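Local coordinates for SusD-like carbohydrate binding protein BF1063 (Bacteroides fragilis NCTC 9343, PDB 3I4G) that probably binds carbohydrate at the outer membrane, like SusD, for uptake into the cell, at residues S356-M361 against W498-R503; K471-P476 against T487-P492. All blocks are in the same frame, centred on the assembly; numbering follows the deposited sequence.

Contact 1: S356-M361 against W498-R503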
ATOM      1  N   SER A 356      -0.193   0.963  21.279  1.00  8.45           N
ATOM      2  CA  SER A 356      -1.193   1.398  20.345  1.00  8.00           C
ATOM      3  C   SER A 356      -1.963   2.605  20.815  1.00  8.00           C
ATOM      4  O   SER A 356      -2.344   2.710  21.973  1.00  8.87           O
ATOM      5  CB  SER A 356      -2.209   0.252  20.126  1.00  7.73           C
ATOM      6  OG  SER A 356      -3.263   0.661  19.253  1.00  8.52           O
ATOM      7  N   ARG A 357      -2.214   3.530  19.914  1.00  8.37           N
ATOM      8  CA  ARG A 357      -3.038   4.699  20.212  1.00  8.38           C
ATOM      9  C   ARG A 357      -4.503   4.444  19.945  1.00  8.23           C
ATOM     10  O   ARG A 357      -5.362   5.238  20.336  1.00  8.18           O
ATOM     11  CB  ARG A 357      -2.593   5.906  19.391  1.00  7.98           C
ATOM     12  CG  ARG A 357      -1.337   6.509  19.890  1.00  8.30           C
ATOM     13  CD  ARG A 357      -1.544   7.381  21.178  1.00  8.59           C
ATOM     14  NE  ARG A 357      -0.219   7.740  21.638  1.00 11.57           N
ATOM     15  CZ  ARG A 357       0.549   6.962  22.398  1.00 11.13           C
ATOM     16  NH1 ARG A 357       0.050   5.920  23.050  1.00 11.33           N
ATOM     17  NH2 ARG A 357       1.817   7.264  22.523  1.00 11.90           N
ATOM     18  N   THR A 358      -4.836   3.334  19.282  1.00  9.15           N
ATOM     19  CA  THR A 358      -6.226   3.032  18.944  1.00  8.37           C
ATOM     20  C   THR A 358      -6.831   1.852  19.694  1.00  8.47           C
ATOM     21  O   THR A 358      -8.049   1.768  19.807  1.00  9.29           O
ATOM     22  CB  THR A 358      -6.372   2.722  17.457  1.00  8.62           C
ATOM     23  OG1 THR A 358      -5.607   1.548  17.174  1.00  9.22           O
ATOM     24  CG2 THR A 358      -5.877   3.865  16.536  1.00 10.74           C
ATOM     25  N   GLY A 359      -6.023   0.909  20.155  1.00  9.46           N
ATOM     26  CA  GLY A 359      -6.561  -0.334  20.703  1.00  9.04           C
ATOM     27  C   GLY A 359      -6.503  -1.462  19.689  1.00  9.21           C
ATOM     28  O   GLY A 359      -6.788  -2.615  20.038  1.00 10.66           O
ATOM     29  N   PHE A 360      -6.162  -1.154  18.437  1.00  9.28           N
ATOM     30  CA  PHE A 360      -5.963  -2.169  17.396  1.00  7.86           C
ATOM     31  C   PHE A 360      -4.484  -2.224  17.054  1.00  8.50           C
ATOM     32  O   PHE A 360      -3.719  -1.259  17.254  1.00  8.32           O
ATOM     33  CB  PHE A 360      -6.755  -1.848  16.139  1.00  9.04           C
ATOM     34  CG  PHE A 360      -8.256  -1.853  16.324  1.00  8.13           C
ATOM     35  CD1 PHE A 360      -8.922  -3.053  16.479  1.00  9.00           C
ATOM     36  CD2 PHE A 360      -8.998  -0.673  16.333  1.00  7.18           C
ATOM     37  CE1 PHE A 360     -10.297  -3.088  16.614  1.00  8.98           C
ATOM     38  CE2 PHE A 360     -10.373  -0.713  16.469  1.00  8.23           C
ATOM     39  CZ  PHE A 360     -11.010  -1.896  16.632  1.00  8.60           C
HETATM   40  N   MSE A 361      -4.117  -3.348  16.468  1.00  7.35           N
HETATM   41  CA  MSE A 361      -2.803  -3.579  15.912  1.00  7.34           C
HETATM   42  C   MSE A 361      -2.940  -4.298  14.585  1.00  8.20           C
HETATM   43  O   MSE A 361      -3.988  -4.883  14.294  1.00  7.88           O
HETATM   44  CB  MSE A 361      -1.960  -4.393  16.871  1.00  7.88           C
HETATM   45  CG  MSE A 361      -1.635  -3.699  18.179  1.00  8.07           C
HETATM   46 SE   MSE A 361      -0.374  -2.175  17.871  0.75 10.27          SE
HETATM   47  CE  MSE A 361       1.119  -3.126  17.618  1.00 12.24           C
ATOM     48  N   TRP A 498     -12.604   4.458  21.756  1.00  8.41           N
ATOM     49  CA  TRP A 498     -11.567   5.356  22.249  1.00  7.39           C
ATOM     50  C   TRP A 498     -11.375   6.557  21.290  1.00  8.02           C
ATOM     51  O   TRP A 498     -11.280   6.351  20.092  1.00  8.78           O
ATOM     52  CB  TRP A 498     -10.237   4.591  22.420  1.00  8.37           C
ATOM     53  CG  TRP A 498      -9.159   5.368  23.038  1.00  6.57           C
ATOM     54  CD1 TRP A 498      -8.042   5.868  22.434  1.00  8.96           C
ATOM     55  CD2 TRP A 498      -9.075   5.754  24.412  1.00  9.60           C
ATOM     56  NE1 TRP A 498      -7.283   6.535  23.348  1.00  8.64           N
ATOM     57  CE2 TRP A 498      -7.890   6.487  24.573  1.00  9.48           C
ATOM     58  CE3 TRP A 498      -9.900   5.562  25.521  1.00 10.04           C
ATOM     59  CZ2 TRP A 498      -7.478   6.990  25.821  1.00  8.75           C
ATOM     60  CZ3 TRP A 498      -9.504   6.084  26.743  1.00  8.58           C
ATOM     61  CH2 TRP A 498      -8.300   6.773  26.880  1.00  9.26           C
ATOM     62  N   TYR A 499     -11.259   7.783  21.823  1.00  7.53           N
ATOM     63  CA  TYR A 499     -10.978   8.935  20.981  1.00  7.99           C
ATOM     64  C   TYR A 499      -9.483   8.913  20.621  1.00  7.76           C
ATOM     65  O   TYR A 499      -8.622   8.950  21.506  1.00  8.64           O
ATOM     66  CB  TYR A 499     -11.304  10.266  21.657  1.00  8.03           C
ATOM     67  CG  TYR A 499     -10.938  11.421  20.749  1.00  7.27           C
ATOM     68  CD1 TYR A 499     -11.816  11.836  19.730  1.00  8.10           C
ATOM     69  CD2 TYR A 499      -9.705  12.062  20.855  1.00  9.30           C
ATOM     70  CE1 TYR A 499     -11.473  12.849  18.882  1.00  9.71           C
ATOM     71  CE2 TYR A 499      -9.362  13.094  19.985  1.00  8.32           C
ATOM     72  CZ  TYR A 499     -10.257  13.475  19.017  1.00  8.56           C
ATOM     73  OH  TYR A 499      -9.945  14.510  18.147  1.00  9.97           O
ATOM     74  N   VAL A 500      -9.196   8.887  19.316  1.00  8.34           N
ATOM     75  CA  VAL A 500      -7.820   8.832  18.853  1.00  8.42           C
ATOM     76  C   VAL A 500      -7.279  10.192  18.412  1.00  8.44           C
ATOM     77  O   VAL A 500      -6.193  10.591  18.846  1.00  8.50           O
ATOM     78  CB  VAL A 500      -7.699   7.820  17.712  1.00  7.79           C
ATOM     79  CG1 VAL A 500      -6.284   7.724  17.195  1.00  8.44           C
ATOM     80  CG2 VAL A 500      -8.094   6.443  18.229  1.00  9.48           C
ATOM     81  N   GLY A 501      -8.006  10.888  17.547  1.00  8.59           N
ATOM     82  CA  GLY A 501      -7.514  12.152  17.021  1.00  8.42           C
ATOM     83  C   GLY A 501      -8.450  12.619  15.927  1.00  8.39           C
ATOM     84  O   GLY A 501      -9.606  12.186  15.866  1.00  8.00           O
ATOM     85  N   LYS A 502      -7.987  13.549  15.092  1.00  8.61           N
ATOM     86  CA  LYS A 502      -8.845  14.083  14.035  1.00  9.22           C
ATOM     87  C   LYS A 502      -8.018  14.553  12.843  1.00  8.92           C
ATOM     88  O   LYS A 502      -6.810  14.774  12.908  1.00  9.14           O
ATOM     89  CB  LYS A 502      -9.714  15.228  14.584  1.00 10.11           C
ATOM     90  CG  LYS A 502      -8.949  16.470  14.992  1.00 11.12           C
ATOM     91  CD  LYS A 502      -9.891  17.600  15.434  1.00 16.33           C
ATOM     92  N   ARG A 503      -8.739  14.724  11.743  1.00  7.31           N
ATOM     93  CA  ARG A 503      -8.215  15.324  10.512  1.00  8.01           C
ATOM     94  C   ARG A 503      -9.179  16.381   9.992  1.00  7.81           C
ATOM     95  O   ARG A 503     -10.381  16.344  10.283  1.00  8.22           O
ATOM     96  CB  ARG A 503      -7.987  14.296   9.418  1.00  8.09           C
ATOM     97  CG  ARG A 503      -6.991  13.205   9.709  1.00  6.89           C
ATOM     98  CD  ARG A 503      -6.802  12.321   8.483  1.00  8.05           C
ATOM     99  NE  ARG A 503      -5.917  11.204   8.735  1.00  8.86           N
ATOM    100  CZ  ARG A 503      -6.295  10.006   9.142  1.00 10.07           C
ATOM    101  NH1 ARG A 503      -7.571   9.699   9.353  1.00  9.16           N
ATOM    102  NH2 ARG A 503      -5.352   9.091   9.325  1.00  9.59           N
TER
HETATM  103  O   HOH W   1      -4.755   7.200  22.068  1.00  8.41           O

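Contact 2: K471-P476 against T487-P492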
ATOM      1  N   LYS A 471     -13.212  12.883  12.823  1.00  8.39           N
ATOM      2  CA  LYS A 471     -12.477  12.366  13.969  1.00  8.87           C
ATOM      3  C   LYS A 471     -12.123  10.893  13.708  1.00  9.13           C
ATOM      4  O   LYS A 471     -12.769  10.204  12.901  1.00  9.87           O
ATOM      5  CB  LYS A 471     -13.280  12.549  15.250  1.00  9.62           C
ATOM      6  CG  LYS A 471     -13.335  13.997  15.681  1.00  8.84           C
ATOM      7  CD  LYS A 471     -14.363  14.338  16.725  1.00 11.08           C
ATOM      8  CE  LYS A 471     -14.266  15.830  17.113  1.00 13.50           C
ATOM      9  NZ  LYS A 471     -15.372  16.232  18.055  1.00 16.03           N
ATOM     10  N   ILE A 472     -11.092  10.441  14.391  1.00  7.18           N
ATOM     11  CA  ILE A 472     -10.560   9.092  14.338  1.00  8.52           C
ATOM     12  C   ILE A 472     -10.870   8.438  15.675  1.00  8.16           C
ATOM     13  O   ILE A 472     -10.568   8.988  16.733  1.00  8.11           O
ATOM     14  CB  ILE A 472      -9.079   9.108  14.113  1.00  8.48           C
ATOM     15  CG1 ILE A 472      -8.724   9.921  12.866  1.00  8.22           C
ATOM     16  CG2 ILE A 472      -8.536   7.673  14.006  1.00  9.23           C
ATOM     17  CD1 ILE A 472      -7.237  10.134  12.710  1.00 10.13           C
ATOM     18  N   TRP A 473     -11.457   7.234  15.616  1.00  8.66           N
ATOM     19  CA  TRP A 473     -11.854   6.493  16.804  1.00  7.70           C
ATOM     20  C   TRP A 473     -11.094   5.177  16.836  1.00  8.14           C
ATOM     21  O   TRP A 473     -10.550   4.726  15.820  1.00  7.94           O
ATOM     22  CB  TRP A 473     -13.371   6.309  16.816  1.00  7.53           C
ATOM     23  CG  TRP A 473     -14.070   7.623  16.942  1.00  7.64           C
ATOM     24  CD1 TRP A 473     -14.531   8.402  15.925  1.00  8.69           C
ATOM     25  CD2 TRP A 473     -14.367   8.333  18.150  1.00  6.81           C
ATOM     26  NE1 TRP A 473     -15.096   9.549  16.423  1.00  9.41           N
ATOM     27  CE2 TRP A 473     -15.000   9.542  17.782  1.00  7.70           C
ATOM     28  CE3 TRP A 473     -14.159   8.070  19.503  1.00  7.42           C
ATOM     29  CZ2 TRP A 473     -15.427  10.477  18.721  1.00  8.56           C
ATOM     30  CZ3 TRP A 473     -14.555   9.015  20.436  1.00  8.69           C
ATOM     31  CH2 TRP A 473     -15.177  10.197  20.043  1.00  7.46           C
ATOM     32  N   GLY A 474     -11.072   4.571  18.018  1.00  8.20           N
ATOM     33  CA  GLY A 474     -10.377   3.319  18.263  1.00  8.80           C
ATOM     34  C   GLY A 474     -11.343   2.215  18.654  1.00  7.81           C
ATOM     35  O   GLY A 474     -12.559   2.248  18.353  1.00  8.56           O
ATOM     36  N   ALA A 475     -10.793   1.196  19.285  1.00  7.45           N
ATOM     37  CA  ALA A 475     -11.586   0.025  19.671  1.00  8.99           C
ATOM     38  C   ALA A 475     -12.617   0.379  20.710  1.00  8.44           C
ATOM     39  O   ALA A 475     -12.471   1.367  21.461  1.00  9.01           O
ATOM     40  CB  ALA A 475     -10.670  -1.093  20.191  1.00  8.11           C
ATOM     41  N   PRO A 476     -13.682  -0.429  20.770  1.00  7.88           N
ATOM     42  CA  PRO A 476     -14.712  -0.180  21.763  1.00  8.35           C
ATOM     43  C   PRO A 476     -14.342  -0.737  23.137  1.00  7.54           C
ATOM     44  O   PRO A 476     -13.817  -1.848  23.219  1.00  9.60           O
ATOM     45  CB  PRO A 476     -15.924  -0.951  21.234  1.00  9.72           C
ATOM     46  CG  PRO A 476     -15.486  -1.727  20.062  1.00 13.28           C
ATOM     47  CD  PRO A 476     -14.011  -1.579  19.917  1.00  9.96           C
ATOM     48  N   THR A 487     -10.784   9.072  28.076  1.00  9.25           N
ATOM     49  CA  THR A 487     -10.880   9.383  26.647  1.00  8.95           C
ATOM     50  C   THR A 487     -10.981  10.916  26.502  1.00  9.24           C
ATOM     51  O   THR A 487     -11.669  11.561  27.277  1.00  9.30           O
ATOM     52  CB  THR A 487     -12.062   8.658  25.982  1.00  8.60           C
ATOM     53  OG1 THR A 487     -12.047   8.928  24.578  1.00  8.96           O
ATOM     54  CG2 THR A 487     -13.406   9.086  26.574  1.00  8.37           C
ATOM     55  N   LYS A 488     -10.315  11.501  25.510  1.00  9.70           N
ATOM     56  CA  LYS A 488     -10.439  12.941  25.334  1.00  8.87           C
ATOM     57  C   LYS A 488     -11.858  13.369  24.976  1.00  9.35           C
ATOM     58  O   LYS A 488     -12.240  14.505  25.245  1.00 10.91           O
ATOM     59  CB  LYS A 488      -9.497  13.434  24.249  1.00 10.34           C
ATOM     60  CG  LYS A 488      -8.045  13.503  24.653  1.00 10.94           C
ATOM     61  CD  LYS A 488      -7.198  13.923  23.425  1.00 11.43           C
ATOM     62  CE  LYS A 488      -5.728  13.893  23.783  1.00 14.31           C
ATOM     63  NZ  LYS A 488      -4.875  14.225  22.600  1.00 16.01           N
ATOM     64  N   GLU A 489     -12.615  12.485  24.333  1.00  9.03           N
ATOM     65  CA  GLU A 489     -14.011  12.714  23.983  1.00  9.47           C
ATOM     66  C   GLU A 489     -14.743  11.393  24.108  1.00  9.21           C
ATOM     67  O   GLU A 489     -14.238  10.374  23.646  1.00  8.66           O
ATOM     68  CB  GLU A 489     -14.154  13.241  22.551  1.00 10.39           C
ATOM     69  CG  GLU A 489     -15.587  13.619  22.183  1.00 10.37           C
ATOM     70  CD  GLU A 489     -15.735  14.206  20.772  1.00 13.09           C
ATOM     71  OE1 GLU A 489     -14.774  14.782  20.273  1.00 14.28           O
ATOM     72  OE2 GLU A 489     -16.843  14.081  20.211  1.00 19.28           O
ATOM     73  N   VAL A 490     -15.901  11.396  24.773  1.00  8.63           N
ATOM     74  CA  VAL A 490     -16.746  10.201  24.861  1.00  9.17           C
ATOM     75  C   VAL A 490     -17.357   9.993  23.495  1.00  9.82           C
ATOM     76  O   VAL A 490     -17.838  10.940  22.871  1.00 10.60           O
ATOM     77  CB  VAL A 490     -17.799  10.370  25.962  1.00 10.27           C
ATOM     78  CG1 VAL A 490     -18.869   9.254  25.941  1.00 10.93           C
ATOM     79  CG2 VAL A 490     -17.113  10.425  27.324  1.00 12.18           C
ATOM     80  N   ASP A 491     -17.321   8.756  23.007  1.00  7.81           N
ATOM     81  CA  ASP A 491     -17.846   8.413  21.674  1.00  7.36           C
ATOM     82  C   ASP A 491     -19.305   8.831  21.599  1.00  8.60           C
ATOM     83  O   ASP A 491     -20.152   8.278  22.308  1.00  9.12           O
ATOM     84  CB  ASP A 491     -17.622   6.919  21.455  1.00  7.34           C
ATOM     85  CG  ASP A 491     -18.261   6.365  20.238  1.00  8.48           C
ATOM     86  OD1 ASP A 491     -18.780   7.133  19.372  1.00  8.80           O
ATOM     87  OD2 ASP A 491     -18.249   5.114  20.164  1.00  8.73           O
ATOM     88  N   PRO A 492     -19.631   9.784  20.702  1.00  8.00           N
ATOM     89  CA  PRO A 492     -20.994  10.297  20.641  1.00  8.35           C
ATOM     90  C   PRO A 492     -21.991   9.306  20.037  1.00  9.49           C
ATOM     91  O   PRO A 492     -23.203   9.534  20.129  1.00 10.97           O
ATOM     92  CB  PRO A 492     -20.842  11.536  19.753  1.00  8.97           C
ATOM     93  CG  PRO A 492     -19.683  11.266  18.872  1.00  9.60           C
ATOM     94  CD  PRO A 492     -18.739  10.454  19.724  1.00  8.30           C
TER
HETATM   95  O   HOH W   2     -17.639  14.078  17.772  1.00 26.74           O

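Contact 1: S356-M361 against W498-R503
A buried, water-bridged packing of a turn against a strand sets Arg357 and Thr358 against Trp498 and Val500, where the loop leading into strand 360-362 meets strand 497-502. Both methyls of Val500 meet Thr358 CG2: Val500 CG2 lies 3.8 Å from it, with CG1 almost as near. With Val500 CG1 anti to the backbone N, CG2 falls beside that nitrogen and also packs against the Arg357 carbonyl, CG2 to O 3.7 Å. The indole of Trp498 meets that carbonyl oxygen obliquely, CD1 to Arg357 O 3.5 Å. No direct hydrogen bond crosses between the segments. Instead, water 1 lies in the indole plane at the ring's edge, accepts from Trp498 NE1 at 2.9 Å and donates to Arg357 O at 2.7 Å, so one molecule links the indole N-H to the carbonyl.

The turn itself is held by two serine/threonine hydroxyls. Ser356 OG accepts from Thr358 N, an ST turn, and from Gly359 N at 2.9 Å, an ST motif, and it donates to Phe360 O at 2.8 Å, tilted 27° from the carbonyl plane. Three bonds thus grip one hydroxyl. Thr358 OG1 sits between its own backbone N and carbonyl carbon (chi1 63°), where it receives Phe360 N at 3.0 Å in a fairly straight bond (163°), a second ST turn; this hydroxyl is also hydrogen-bonded to Pro283 O. On the strand side, Val500 and Gly501 both face Ile472, a classic beta bulge in the antiparallel pair 471-476/497-502 of this SusD-family protein. The Arg357 guanidinium turns away from the contact to Ser353 O, while Trp498 also meets the ring of Tyr351.

Contact 2: K471-P476 against T487-P492
Glu489, Asp491 and Pro492 pack round the six-membered ring of the Trp473 indole; their segment, 487-492, belongs to a surface loop in the connection between an antiparallel pair of strands, 471-476 and 497-502, which also holds the short helix 483-486. Thr487 shapes the loop behind them: its OG1 donates to Glu489 O at 2.8 Å from above the carbonyl plane, and the same hydroxyl receives Tyr499 N from strand 497-502. The Glu489 carbonyl oxygen in turn comes up at the edge of the indole, near its plane, 3.5 Å from Trp473 CZ3. With CG anti to the backbone N (chi1 -175°) and the chain extended beyond it, the Glu489 side chain runs past Trp473 CH2 at about a right angle to the indole, its carboxylate plane 84° from the ring, and reaches Lys471. Val490 turns its side chain away and offers just its carbonyl oxygen to the ring. Asp491 crosses the indole obliquely, its CA 3.6 Å from Trp473 CZ3; its carboxylate is engaged by Arg497 in a salt bridge and by Thr493 OG1. Arg497 also makes a cation-pi contact with Trp473. Pro492, itself exposed, brings its CD to 3.5 Å from Trp473 CZ2, an apolar contact. The extended Lys471 chain closes the charged side of the contact: NZ donates to the syn lone pair of Glu489 OE1 at 2.7 Å in a salt bridge, while water 2 accepts from Lys471 NZ and donates to Glu489 OE2 at 2.6 Å.

Overall arrangement
Both contacts use the same two-stranded antiparallel sheet, and their centres lie 8 Å apart. Contact 2 is nested in the chain between the two segments of contact 1. Strands 471-476 and 497-502 join them directly: Gly501 O lies 2.7 Å from Ile472 N and Trp498 O 2.7 Å from Gly474 N, both probable hydrogen bonds. Thr358 and Ala475 add a backbone hydrogen bond from the 356-361 turn to the first strand. Tyr499 meets Trp473 edge-to-face, tying strand 497-502 to the indole of contact 2. Contact 1 is buried, its centre about 20 Å from the chain's centre; contact 2, about 26 Å out, lies at the surface.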